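Local coordinates for protein vestitone reductase (Medicago sativa, PDB 2P4H) that catalyses the stereospecific NADPH-dependent reduction of (3R)-vestitone to the corresponding isoflavanol in the biosynthesis of the defence compound medicarpin, at residues V28-R33 against E53-F58; G8-L13 against V42-N47; V4-G9 against G77-A82. All coordinates share one frame; numbering follows the deposited sequence.

Interaction 1: residues V28-R33 against E53-F58; sequences VNTTIR and EKLHFF
Val-28 to Thr-30 and Leu-55 to Phe-57 form the outermost parallel strand pair of the seven-stranded Rossmann sheet, with 55-57 as the edge strand. Val-28 pairs with Leu-55, Asn-29 with His-56 and Thr-30 with Phe-57. The ladder starts at Val-28 N, which donates to Lys-54 O at 2.7 Å, almost straight at 175°. It then zigzags: His-56 N gives to Val-28 O, Thr-30 N to His-56 O at 2.9 Å, and Phe-58 N to Thr-30 O. Beyond the last rung a water fills in, accepting from Ile-32 N and donating to Phe-58 O at 2.7 Å.

On one face, the methyl CG2 of Thr-30 sits over the Phe-57 ring, 4.0 Å from its centroid and 29° off the normal, a CH-pi contact. The torsion at Thr-30 decides this: OG1 points opposite the backbone N (chi1 -170°) and hydrogen-bonds Val-6 O of the next strand, leaving the methyl for the ring. Ile-32 CG2 reaches the edge of the same ring. Alongside, Leu-55 CD1 packs on Val-28 CG1 at 3.8 Å. On the face of Asn-29, the Phe-58 ring reaches back along that side chain, with CE2 3.6 Å from Asn-29 CB.

Arg-33, predicted to bind NADP(+), follows just past the strand end; basic residues at this place in NADP-dependent relatives commonly meet the 2'-phosphate of the adenosine ribose, consistent with that prediction. Helix 12-23 covers the Val-28 and Thr-30 side through Ile-18, Leu-45 of helix 43-46 packs on Leu-55 and Phe-57, helix 69-72 lies against Thr-31 and Phe-58, and strand 3-7 continues the sheet beyond 28-31.

Interaction 2: residues G8-L13 against V42-N47; sequences GGTGFL and VSFLTN
Val-42 O is gripped by two backbone donors, Leu-45 N at 2.8 Å and Thr-46 N at 2.9 Å, which wind the short helix 43-46 behind its N-cap, Val-42. That winding brings Val-42, Phe-44 and Leu-45 to bear on Gly-9 and Thr-10. Leu-45 does so with its branch end: CD1 lies 3.5 Å from Gly-9 O and also meets Thr-10 CG2 at 3.9 Å, while CD2 approaches the same carbonyl oxygen.

Gly-8 to Gly-11 is a type I turn closed by Gly-11 N to Gly-8 O, and belongs to the glycine-rich loop of the Rossmann fold, predicted to bind NADP(+). Gly-11 serves as the N-cap of helix 12-23, whose start typically faces the dinucleotide phosphates in this fold. Phe-44 presents its rim to this turn, with CZ 3.8 Å from Thr-10 CB, which lies near the ring plane; the two side chains cross at about a right angle. Thr-10 CG2, anti to its carbonyl carbon, lies against Val-42 CG1 at 4.1 Å and completes the apolar patch. Outside the pair, Phe-44 also touches Pro-197.

Interaction 3: residues V4-G9 against G77-A82; sequences VCVTGG and GIFHTA
The Phe-79 ring has Val-4 CG1 squarely over one face, 3.7 Å above the plane and only 7° off the normal through the centroid, a well-centred CH-pi contact. Val-4 puts that methyl there by holding it opposite the backbone N (chi1 176°). Val-6 CG2 comes to the same ring more obliquely, at CD2, and His-234 meets it edge-to-face from helix 227-239. The other flat group, His-80, points to the opposite side of the sheet and packs on Tyr-122, the two ring planes about 60° apart.

Between these faces runs a parallel ladder. Cys-5 N donates to Gly-77 O at 3.0 Å, Phe-79 N to Cys-5 O at 2.8 Å, and Thr-7 N to Phe-79 O at 3.1 Å. Past the strand ends side chains take over. Thr-81 OG1 donates to Thr-7 O at 2.6 Å, coming in from out of the carbonyl plane, and a water donates both to it and to Gly-8 O, tying the two loops together. Ala-82 N bonds to Thr-7 OG1, whose modelled position is less certain, and Ala-82 CB closes on Gly-8 N at 3.5 Å. Gly-8, with positive phi, passes close by Thr-81 and Ala-82.

Helix 12-23 covers the Val-4, Val-6 and Phe-79 side through Leu-21 and Ile-17, and helix 95-111 covers Ile-78, Thr-7 and His-80 through Ile-107. Strands 3-7 and 77-80 thus flank the topological switch point of a Rossmann fold, where the connections after the two strands leave to opposite faces, and the loops diverging there form the cleft in which such enzymes hold their dinucleotide; Gly-8 and Gly-9 are predicted to bind NADP(+).

Overall arrangement
Interactions 1 and 3 are neighbouring strand pairs of one sheet, their centres about 9 Å apart, with strands 27-31 and 3-7 side by side; Asn-29 O meets Val-6 N at 2.8 Å. Interactions 2 and 3, with centres about 12 Å apart, share Gly-8 and Gly-9, where segment 4-9 runs on into 8-13. The centre of interaction 2 is about 9 Å from that of interaction 1, and the two touch where Gly-9 N approaches Thr-31 O at 3.0 Å and Thr-10 CG2 packs on Ile-32 CG2. The three therefore converge on the C-terminal ends of the strands, where the glycine-rich loop and Arg-33, both predicted to bind NADP(+), lie; the side chain of Thr-81 is about 10 Å from that of Tyr-160, which probably also binds the cofactor, as in relatives.

Interaction 1: residues V28-R33 against E53-F58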
ATOM      1  N   VAL A  28      18.391   6.761  -0.626  1.00 16.74           N
ATOM      2  CA  VAL A  28      17.297   6.526   0.309  1.00 15.10           C
ATOM      3  C   VAL A  28      17.626   6.576   1.794  1.00 15.23           C
ATOM      4  O   VAL A  28      18.625   6.014   2.241  1.00 15.84           O
ATOM      5  CB  VAL A  28      16.656   5.143   0.027  1.00 15.49           C
ATOM      6  CG1 VAL A  28      15.501   4.886   0.982  1.00 16.17           C
ATOM      7  CG2 VAL A  28      16.191   5.074  -1.417  1.00 15.85           C
ATOM      8  N   ASN A  29      16.768   7.259   2.546  1.00 15.16           N
ATOM      9  CA  ASN A  29      16.873   7.340   3.999  1.00 15.36           C
ATOM     10  C   ASN A  29      15.663   6.528   4.436  1.00 15.25           C
ATOM     11  O   ASN A  29      14.595   6.648   3.837  1.00 15.62           O
ATOM     12  CB  ASN A  29      16.700   8.774   4.504  1.00 16.00           C
ATOM     13  CG  ASN A  29      17.951   9.615   4.354  1.00 16.19           C
ATOM     14  OD1 ASN A  29      17.928  10.820   4.619  1.00 19.32           O
ATOM     15  ND2 ASN A  29      19.048   8.992   3.943  1.00 16.00           N
ATOM     16  N   THR A  30      15.809   5.699   5.459  1.00 13.82           N
ATOM     17  CA  THR A  30      14.668   4.914   5.901  1.00 14.29           C
ATOM     18  C   THR A  30      14.608   4.733   7.409  1.00 14.98           C
ATOM     19  O   THR A  30      15.636   4.738   8.098  1.00 15.25           O
ATOM     20  CB  THR A  30      14.650   3.516   5.216  1.00 13.73           C
ATOM     21  OG1 THR A  30      13.404   2.857   5.491  1.00 14.71           O
ATOM     22  CG2 THR A  30      15.791   2.645   5.733  1.00 16.27           C
ATOM     23  N   THR A  31      13.385   4.608   7.911  1.00 15.18           N
ATOM     24  CA  THR A  31      13.126   4.364   9.321  1.00 16.25           C
ATOM     25  C   THR A  31      12.356   3.047   9.301  1.00 16.88           C
ATOM     26  O   THR A  31      11.569   2.798   8.380  1.00 16.80           O
ATOM     27  CB  THR A  31      12.278   5.494   9.966  1.00 16.70           C
ATOM     28  OG1 THR A  31      11.020   5.616   9.292  1.00 15.62           O
ATOM     29  CG2 THR A  31      13.017   6.816   9.882  1.00 17.04           C
ATOM     30  N   ILE A  32      12.601   2.192  10.286  1.00 19.09           N
ATOM     31  CA  ILE A  32      11.945   0.891  10.322  1.00 21.24           C
ATOM     32  C   ILE A  32      11.309   0.549  11.662  1.00 23.64           C
ATOM     33  O   ILE A  32      11.609   1.165  12.685  1.00 23.91           O
ATOM     34  CB  ILE A  32      12.945  -0.231   9.957  1.00 21.51           C
ATOM     35  CG1 ILE A  32      14.038  -0.322  11.025  1.00 21.84           C
ATOM     36  CG2 ILE A  32      13.583   0.059   8.603  1.00 21.47           C
ATOM     37  CD1 ILE A  32      15.057  -1.416  10.775  1.00 24.23           C
ATOM     38  N   ARG A  33      10.429  -0.448  11.639  1.00 26.50           N
ATOM     39  CA  ARG A  33       9.738  -0.904  12.838  1.00 31.11           C
ATOM     40  C   ARG A  33      10.529  -2.030  13.490  1.00 33.41           C
ATOM     41  O   ARG A  33      10.814  -3.046  12.855  1.00 34.79           O
ATOM     42  CB  ARG A  33       8.336  -1.403  12.479  1.00 32.65           C
ATOM     43  CG  ARG A  33       7.542  -1.935  13.663  1.00 35.85           C
ATOM     44  CD  ARG A  33       6.203  -2.508  13.219  1.00 38.28           C
ATOM     45  NE  ARG A  33       6.364  -3.676  12.355  1.00 40.91           N
ATOM     46  CZ  ARG A  33       6.904  -4.827  12.746  1.00 42.11           C
ATOM     47  NH1 ARG A  33       7.338  -4.973  13.991  1.00 43.20           N
ATOM     48  NH2 ARG A  33       7.012  -5.835  11.890  1.00 43.18           N
ATOM     49  N   GLU A  53      25.869   2.120  -0.858  1.00 28.73           N
ATOM     50  CA  GLU A  53      26.339   3.486  -1.052  1.00 28.75           C
ATOM     51  C   GLU A  53      25.245   4.549  -0.997  1.00 27.41           C
ATOM     52  O   GLU A  53      25.539   5.728  -0.806  1.00 27.28           O
ATOM     53  CB  GLU A  53      27.080   3.611  -2.388  1.00 32.23           C
ATOM     54  CG  GLU A  53      28.193   2.593  -2.580  1.00 35.85           C
ATOM     55  CD  GLU A  53      27.736   1.368  -3.344  1.00 38.55           C
ATOM     56  OE1 GLU A  53      26.625   0.867  -3.071  1.00 39.93           O
ATOM     57  OE2 GLU A  53      28.495   0.898  -4.219  1.00 41.19           O
ATOM     58  N   LYS A  54      23.988   4.140  -1.143  1.00 25.21           N
ATOM     59  CA  LYS A  54      22.895   5.110  -1.142  1.00 23.63           C
ATOM     60  C   LYS A  54      21.763   4.886  -0.142  1.00 21.38           C
ATOM     61  O   LYS A  54      20.814   5.669  -0.110  1.00 21.27           O
ATOM     62  CB  LYS A  54      22.302   5.208  -2.546  1.00 24.82           C
ATOM     63  CG  LYS A  54      23.303   5.596  -3.619  1.00 27.55           C
ATOM     64  CD  LYS A  54      22.665   5.519  -4.993  1.00 30.17           C
ATOM     65  CE  LYS A  54      23.686   5.733  -6.094  1.00 32.02           C
ATOM     66  NZ  LYS A  54      23.076   5.538  -7.438  1.00 33.11           N
ATOM     67  N   LEU A  55      21.848   3.831   0.661  1.00 19.51           N
ATOM     68  CA  LEU A  55      20.807   3.556   1.650  1.00 19.66           C
ATOM     69  C   LEU A  55      21.301   3.861   3.059  1.00 19.80           C
ATOM     70  O   LEU A  55      22.345   3.362   3.480  1.00 20.59           O
ATOM     71  CB  LEU A  55      20.356   2.095   1.571  1.00 19.21           C
ATOM     72  CG  LEU A  55      19.311   1.667   2.609  1.00 17.79           C
ATOM     73  CD1 LEU A  55      18.033   2.486   2.435  1.00 18.46           C
ATOM     74  CD2 LEU A  55      19.018   0.183   2.457  1.00 18.73           C
ATOM     75  N   HIS A  56      20.540   4.671   3.786  1.00 18.98           N
ATOM     76  CA  HIS A  56      20.905   5.059   5.144  1.00 19.11           C
ATOM     77  C   HIS A  56      19.745   4.836   6.110  1.00 17.95           C
ATOM     78  O   HIS A  56      18.594   5.135   5.787  1.00 17.76           O
ATOM     79  CB  HIS A  56      21.306   6.535   5.159  1.00 22.70           C
ATOM     80  CG  HIS A  56      22.348   6.883   4.142  1.00 27.27           C
ATOM     81  ND1 HIS A  56      23.660   6.478   4.252  1.00 30.25           N
ATOM     82  CD2 HIS A  56      22.263   7.571   2.979  1.00 29.66           C
ATOM     83  CE1 HIS A  56      24.340   6.901   3.201  1.00 29.98           C
ATOM     84  NE2 HIS A  56      23.515   7.567   2.413  1.00 31.27           N
ATOM     85  N   PHE A  57      20.055   4.319   7.297  1.00 17.32           N
ATOM     86  CA  PHE A  57      19.042   4.055   8.313  1.00 16.15           C
ATOM     87  C   PHE A  57      19.033   5.104   9.422  1.00 17.48           C
ATOM     88  O   PHE A  57      20.081   5.632   9.807  1.00 18.12           O
ATOM     89  CB  PHE A  57      19.250   2.670   8.929  1.00 17.46           C
ATOM     90  CG  PHE A  57      19.064   1.539   7.960  1.00 16.50           C
ATOM     91  CD1 PHE A  57      20.055   1.222   7.037  1.00 18.20           C
ATOM     92  CD2 PHE A  57      17.891   0.794   7.968  1.00 16.77           C
ATOM     93  CE1 PHE A  57      19.879   0.172   6.131  1.00 18.84           C
ATOM     94  CE2 PHE A  57      17.703  -0.255   7.069  1.00 16.88           C
ATOM     95  CZ  PHE A  57      18.699  -0.567   6.150  1.00 18.52           C
ATOM     96  N   PHE A  58      17.841   5.382   9.943  1.00 16.12           N
ATOM     97  CA  PHE A  58      17.660   6.371  11.001  1.00 16.26           C
ATOM     98  C   PHE A  58      16.693   5.888  12.072  1.00 15.82           C
ATOM     99  O   PHE A  58      15.682   5.253  11.769  1.00 16.76           O
ATOM    100  CB  PHE A  58      17.102   7.669  10.415  1.00 16.18           C
ATOM    101  CG  PHE A  58      18.042   8.369   9.484  1.00 17.31           C
ATOM    102  CD1 PHE A  58      18.880   9.375   9.954  1.00 17.98           C
ATOM    103  CD2 PHE A  58      18.106   8.015   8.140  1.00 17.83           C
ATOM    104  CE1 PHE A  58      19.765  10.019   9.099  1.00 18.92           C
ATOM    105  CE2 PHE A  58      18.991   8.653   7.277  1.00 19.42           C
ATOM    106  CZ  PHE A  58      19.821   9.655   7.757  1.00 20.06           C
TER
HETATM  107  O   HOH W   1      14.501   2.924  12.341  1.00 28.78           O

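Interaction 2: residues G8-L13 against V42-N47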
ATOM      1  N   GLY A   8       8.816   2.737   7.369  1.00 15.58           N
ATOM      2  CA  GLY A   8       8.405   1.345   7.271  1.00 15.17           C
ATOM      3  C   GLY A   8       9.262   0.582   6.276  1.00 14.72           C
ATOM      4  O   GLY A   8       8.762  -0.259   5.526  1.00 14.53           O
ATOM      5  N   GLY A   9      10.562   0.858   6.296  1.00 14.39           N
ATOM      6  CA  GLY A   9      11.492   0.236   5.368  1.00 14.25           C
ATOM      7  C   GLY A   9      11.571  -1.277   5.290  1.00 14.55           C
ATOM      8  O   GLY A   9      11.941  -1.816   4.246  1.00 15.41           O
ATOM      9  N   THR A  10      11.251  -1.973   6.375  1.00 16.26           N
ATOM     10  CA  THR A  10      11.317  -3.431   6.347  1.00 16.32           C
ATOM     11  C   THR A  10       9.972  -4.075   6.030  1.00 15.94           C
ATOM     12  O   THR A  10       9.862  -5.299   5.972  1.00 16.57           O
ATOM     13  CB  THR A  10      11.849  -4.008   7.677  1.00 18.52           C
ATOM     14  OG1 THR A  10      11.027  -3.564   8.759  1.00 19.67           O
ATOM     15  CG2 THR A  10      13.290  -3.566   7.912  1.00 19.13           C
ATOM     16  N   GLY A  11       8.947  -3.254   5.829  1.00 14.39           N
ATOM     17  CA  GLY A  11       7.643  -3.794   5.496  1.00 15.00           C
ATOM     18  C   GLY A  11       7.596  -4.200   4.033  1.00 13.25           C
ATOM     19  O   GLY A  11       8.485  -3.853   3.259  1.00 14.03           O
ATOM     20  N   PHE A  12       6.560  -4.938   3.652  1.00 13.57           N
ATOM     21  CA  PHE A  12       6.395  -5.383   2.273  1.00 12.07           C
ATOM     22  C   PHE A  12       6.455  -4.221   1.276  1.00 11.74           C
ATOM     23  O   PHE A  12       7.297  -4.206   0.374  1.00 12.02           O
ATOM     24  CB  PHE A  12       5.063  -6.147   2.156  1.00 12.75           C
ATOM     25  CG  PHE A  12       4.575  -6.358   0.742  1.00 11.66           C
ATOM     26  CD1 PHE A  12       5.438  -6.770  -0.271  1.00 12.59           C
ATOM     27  CD2 PHE A  12       3.226  -6.193   0.443  1.00 13.49           C
ATOM     28  CE1 PHE A  12       4.959  -7.015  -1.562  1.00 12.40           C
ATOM     29  CE2 PHE A  12       2.741  -6.438  -0.840  1.00 13.00           C
ATOM     30  CZ  PHE A  12       3.604  -6.849  -1.842  1.00 12.92           C
ATOM     31  N   LEU A  13       5.578  -3.239   1.437  1.00 12.34           N
ATOM     32  CA  LEU A  13       5.566  -2.115   0.508  1.00 11.88           C
ATOM     33  C   LEU A  13       6.807  -1.234   0.636  1.00 12.05           C
ATOM     34  O   LEU A  13       7.432  -0.874  -0.367  1.00 12.07           O
ATOM     35  CB  LEU A  13       4.309  -1.265   0.714  1.00 13.08           C
ATOM     36  CG  LEU A  13       4.190  -0.096  -0.267  1.00 12.27           C
ATOM     37  CD1 LEU A  13       4.170  -0.614  -1.699  1.00 13.72           C
ATOM     38  CD2 LEU A  13       2.933   0.704   0.039  1.00 14.20           C
ATOM     39  N   VAL A  42      18.509  -6.555   8.614  1.00 29.53           N
ATOM     40  CA  VAL A  42      18.075  -5.796   7.447  1.00 26.89           C
ATOM     41  C   VAL A  42      18.902  -6.160   6.219  1.00 26.08           C
ATOM     42  O   VAL A  42      19.004  -5.379   5.274  1.00 24.03           O
ATOM     43  CB  VAL A  42      18.203  -4.276   7.690  1.00 26.07           C
ATOM     44  CG1 VAL A  42      17.274  -3.851   8.814  1.00 25.61           C
ATOM     45  CG2 VAL A  42      19.647  -3.920   8.025  1.00 24.70           C
ATOM     46  N   SER A  43      19.487  -7.353   6.238  1.00 25.34           N
ATOM     47  CA  SER A  43      20.310  -7.810   5.127  1.00 25.22           C
ATOM     48  C   SER A  43      19.576  -7.787   3.792  1.00 24.10           C
ATOM     49  O   SER A  43      20.174  -7.482   2.759  1.00 23.90           O
ATOM     50  CB  SER A  43      20.834  -9.222   5.405  1.00 26.15           C
ATOM     51  OG  SER A  43      21.704  -9.225   6.524  1.00 30.65           O
ATOM     52  N   PHE A  44      18.282  -8.096   3.802  1.00 23.62           N
ATOM     53  CA  PHE A  44      17.522  -8.101   2.559  1.00 23.11           C
ATOM     54  C   PHE A  44      17.415  -6.696   1.978  1.00 22.76           C
ATOM     55  O   PHE A  44      17.056  -6.525   0.815  1.00 23.71           O
ATOM     56  CB  PHE A  44      16.135  -8.726   2.772  1.00 22.55           C
ATOM     57  CG  PHE A  44      15.205  -7.900   3.611  1.00 22.47           C
ATOM     58  CD1 PHE A  44      14.320  -7.006   3.015  1.00 21.51           C
ATOM     59  CD2 PHE A  44      15.192  -8.035   4.995  1.00 22.04           C
ATOM     60  CE1 PHE A  44      13.434  -6.262   3.786  1.00 22.22           C
ATOM     61  CE2 PHE A  44      14.310  -7.294   5.776  1.00 22.66           C
ATOM     62  CZ  PHE A  44      13.427  -6.406   5.169  1.00 22.13           C
ATOM     63  N   LEU A  45      17.742  -5.694   2.790  1.00 21.75           N
ATOM     64  CA  LEU A  45      17.723  -4.307   2.340  1.00 21.01           C
ATOM     65  C   LEU A  45      19.137  -3.858   1.975  1.00 20.78           C
ATOM     66  O   LEU A  45      19.363  -3.303   0.905  1.00 19.56           O
ATOM     67  CB  LEU A  45      17.168  -3.379   3.428  1.00 19.87           C
ATOM     68  CG  LEU A  45      15.661  -3.399   3.702  1.00 18.64           C
ATOM     69  CD1 LEU A  45      15.334  -2.400   4.805  1.00 18.04           C
ATOM     70  CD2 LEU A  45      14.899  -3.052   2.426  1.00 18.21           C
ATOM     71  N   THR A  46      20.090  -4.111   2.868  1.00 22.19           N
ATOM     72  CA  THR A  46      21.473  -3.710   2.630  1.00 23.37           C
ATOM     73  C   THR A  46      22.127  -4.468   1.478  1.00 24.22           C
ATOM     74  O   THR A  46      23.146  -4.028   0.943  1.00 24.93           O
ATOM     75  CB  THR A  46      22.337  -3.874   3.904  1.00 23.21           C
ATOM     76  OG1 THR A  46      22.283  -5.231   4.358  1.00 23.67           O
ATOM     77  CG2 THR A  46      21.831  -2.957   5.007  1.00 24.04           C
ATOM     78  N   ASN A  47      21.540  -5.597   1.096  1.00 25.15           N
ATOM     79  CA  ASN A  47      22.073  -6.388  -0.008  1.00 27.26           C
ATOM     80  C   ASN A  47      21.475  -5.951  -1.341  1.00 27.09           C
ATOM     81  O   ASN A  47      21.908  -6.403  -2.399  1.00 28.31           O
ATOM     82  CB  ASN A  47      21.805  -7.880   0.211  1.00 28.52           C
ATOM     83  CG  ASN A  47      22.679  -8.474   1.302  1.00 30.53           C
ATOM     84  OD1 ASN A  47      23.894  -8.286   1.307  1.00 32.11           O
ATOM     85  ND2 ASN A  47      22.063  -9.201   2.228  1.00 33.87           N
TER

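Interaction 3: residues V4-G9 against G77-A82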
ATOM      1  N   VAL A   4      15.244  10.326  -0.937  1.00 15.19           N
ATOM      2  CA  VAL A   4      13.862  10.151  -0.512  1.00 14.29           C
ATOM      3  C   VAL A   4      13.821   9.397   0.811  1.00 14.11           C
ATOM      4  O   VAL A   4      14.524   8.403   0.988  1.00 14.60           O
ATOM      5  CB  VAL A   4      13.049   9.356  -1.565  1.00 14.43           C
ATOM      6  CG1 VAL A   4      11.632   9.106  -1.062  1.00 16.04           C
ATOM      7  CG2 VAL A   4      13.012  10.126  -2.877  1.00 16.76           C
ATOM      8  N   CYS A   5      13.009   9.882   1.746  1.00 13.51           N
ATOM      9  CA  CYS A   5      12.872   9.220   3.039  1.00 13.23           C
ATOM     10  C   CYS A   5      11.649   8.313   2.988  1.00 13.14           C
ATOM     11  O   CYS A   5      10.543   8.772   2.694  1.00 13.74           O
ATOM     12  CB  CYS A   5      12.702  10.244   4.164  1.00 13.84           C
ATOM     13  SG  CYS A   5      12.568   9.490   5.809  1.00 15.42           S
ATOM     14  N   VAL A   6      11.861   7.034   3.277  1.00 12.63           N
ATOM     15  CA  VAL A   6      10.795   6.034   3.266  1.00 12.74           C
ATOM     16  C   VAL A   6      10.603   5.457   4.665  1.00 13.03           C
ATOM     17  O   VAL A   6      11.542   4.913   5.241  1.00 12.82           O
ATOM     18  CB  VAL A   6      11.147   4.853   2.327  1.00 11.55           C
ATOM     19  CG1 VAL A   6      10.010   3.841   2.305  1.00 13.22           C
ATOM     20  CG2 VAL A   6      11.434   5.358   0.920  1.00 13.21           C
ATOM     21  N   THR A   7       9.401   5.575   5.219  1.00 12.47           N
ATOM     22  CA  THR A   7       9.153   4.999   6.536  1.00 13.34           C
ATOM     23  C   THR A   7       8.681   3.562   6.333  1.00 14.19           C
ATOM     24  O   THR A   7       8.211   3.209   5.249  1.00 14.10           O
ATOM     25  CB  THR A   7       8.073   5.765   7.321  1.00 13.32           C
ATOM     26  OG1 THR A   7       6.820   5.664   6.632  1.00 12.89           O
ATOM     27  CG2 THR A   7       8.460   7.224   7.473  1.00 13.79           C
ATOM     28  N   GLY A   8       8.816   2.737   7.369  1.00 15.58           N
ATOM     29  CA  GLY A   8       8.405   1.345   7.271  1.00 15.17           C
ATOM     30  C   GLY A   8       9.262   0.582   6.276  1.00 14.72           C
ATOM     31  O   GLY A   8       8.762  -0.259   5.526  1.00 14.53           O
ATOM     32  N   GLY A   9      10.562   0.858   6.296  1.00 14.39           N
ATOM     33  CA  GLY A   9      11.492   0.236   5.368  1.00 14.25           C
ATOM     34  C   GLY A   9      11.571  -1.277   5.290  1.00 14.55           C
ATOM     35  O   GLY A   9      11.941  -1.816   4.246  1.00 15.41           O
ATOM     36  N   GLY A  77      11.737  14.062  -1.303  1.00 15.38           N
ATOM     37  CA  GLY A  77      10.443  13.434  -1.123  1.00 14.20           C
ATOM     38  C   GLY A  77      10.381  12.584   0.129  1.00 14.01           C
ATOM     39  O   GLY A  77      11.408  12.136   0.642  1.00 14.29           O
ATOM     40  N   ILE A  78       9.165  12.387   0.629  1.00 12.28           N
ATOM     41  CA  ILE A  78       8.921  11.562   1.803  1.00 12.11           C
ATOM     42  C   ILE A  78       7.782  10.617   1.447  1.00 11.26           C
ATOM     43  O   ILE A  78       6.701  11.062   1.046  1.00 11.53           O
ATOM     44  CB  ILE A  78       8.487  12.396   3.036  1.00 11.36           C
ATOM     45  CG1 ILE A  78       9.624  13.320   3.484  1.00 13.08           C
ATOM     46  CG2 ILE A  78       8.086  11.465   4.179  1.00 13.45           C
ATOM     47  CD1 ILE A  78       9.208  14.317   4.564  1.00 14.54           C
ATOM     48  N   PHE A  79       8.038   9.318   1.564  1.00 11.31           N
ATOM     49  CA  PHE A  79       7.027   8.302   1.292  1.00 11.33           C
ATOM     50  C   PHE A  79       6.709   7.673   2.643  1.00 11.96           C
ATOM     51  O   PHE A  79       7.487   6.871   3.168  1.00 11.89           O
ATOM     52  CB  PHE A  79       7.554   7.224   0.335  1.00 11.99           C
ATOM     53  CG  PHE A  79       7.910   7.729  -1.046  1.00 10.68           C
ATOM     54  CD1 PHE A  79       7.538   9.002  -1.471  1.00 11.23           C
ATOM     55  CD2 PHE A  79       8.604   6.907  -1.930  1.00 12.25           C
ATOM     56  CE1 PHE A  79       7.852   9.448  -2.759  1.00 11.78           C
ATOM     57  CE2 PHE A  79       8.922   7.342  -3.217  1.00 12.75           C
ATOM     58  CZ  PHE A  79       8.546   8.614  -3.632  1.00 12.02           C
ATOM     59  N   HIS A  80       5.571   8.052   3.211  1.00 12.02           N
ATOM     60  CA  HIS A  80       5.166   7.542   4.510  1.00 12.19           C
ATOM     61  C   HIS A  80       4.286   6.306   4.348  1.00 12.74           C
ATOM     62  O   HIS A  80       3.079   6.417   4.116  1.00 13.34           O
ATOM     63  CB  HIS A  80       4.420   8.634   5.286  1.00 13.19           C
ATOM     64  CG  HIS A  80       4.219   8.306   6.730  1.00 12.45           C
ATOM     65  ND1 HIS A  80       3.313   8.963   7.534  1.00 15.73           N
ATOM     66  CD2 HIS A  80       4.827   7.389   7.517  1.00 11.19           C
ATOM     67  CE1 HIS A  80       3.370   8.461   8.755  1.00 10.57           C
ATOM     68  NE2 HIS A  80       4.281   7.505   8.771  1.00 15.81           N
ATOM     69  N   THR A  81       4.901   5.131   4.479  1.00 12.73           N
ATOM     70  CA  THR A  81       4.198   3.856   4.321  1.00 15.38           C
ATOM     71  C   THR A  81       3.950   3.128   5.641  1.00 18.69           C
ATOM     72  O   THR A  81       3.261   2.106   5.670  1.00 20.61           O
ATOM     73  CB  THR A  81       4.991   2.879   3.420  1.00 14.47           C
ATOM     74  OG1 THR A  81       5.995   2.213   4.201  1.00 17.73           O
ATOM     75  CG2 THR A  81       5.672   3.628   2.283  1.00 17.86           C
ATOM     76  N   ALA A  82       4.511   3.655   6.724  1.00 20.32           N
ATOM     77  CA  ALA A  82       4.379   3.033   8.038  1.00 23.75           C
ATOM     78  C   ALA A  82       3.202   3.517   8.879  1.00 25.84           C
ATOM     79  O   ALA A  82       2.720   4.640   8.723  1.00 26.29           O
ATOM     80  CB  ALA A  82       5.673   3.223   8.821  1.00 22.39           C
TER
HETATM   81  O   HOH W   2       6.102  -0.591   4.639  1.00 19.16           O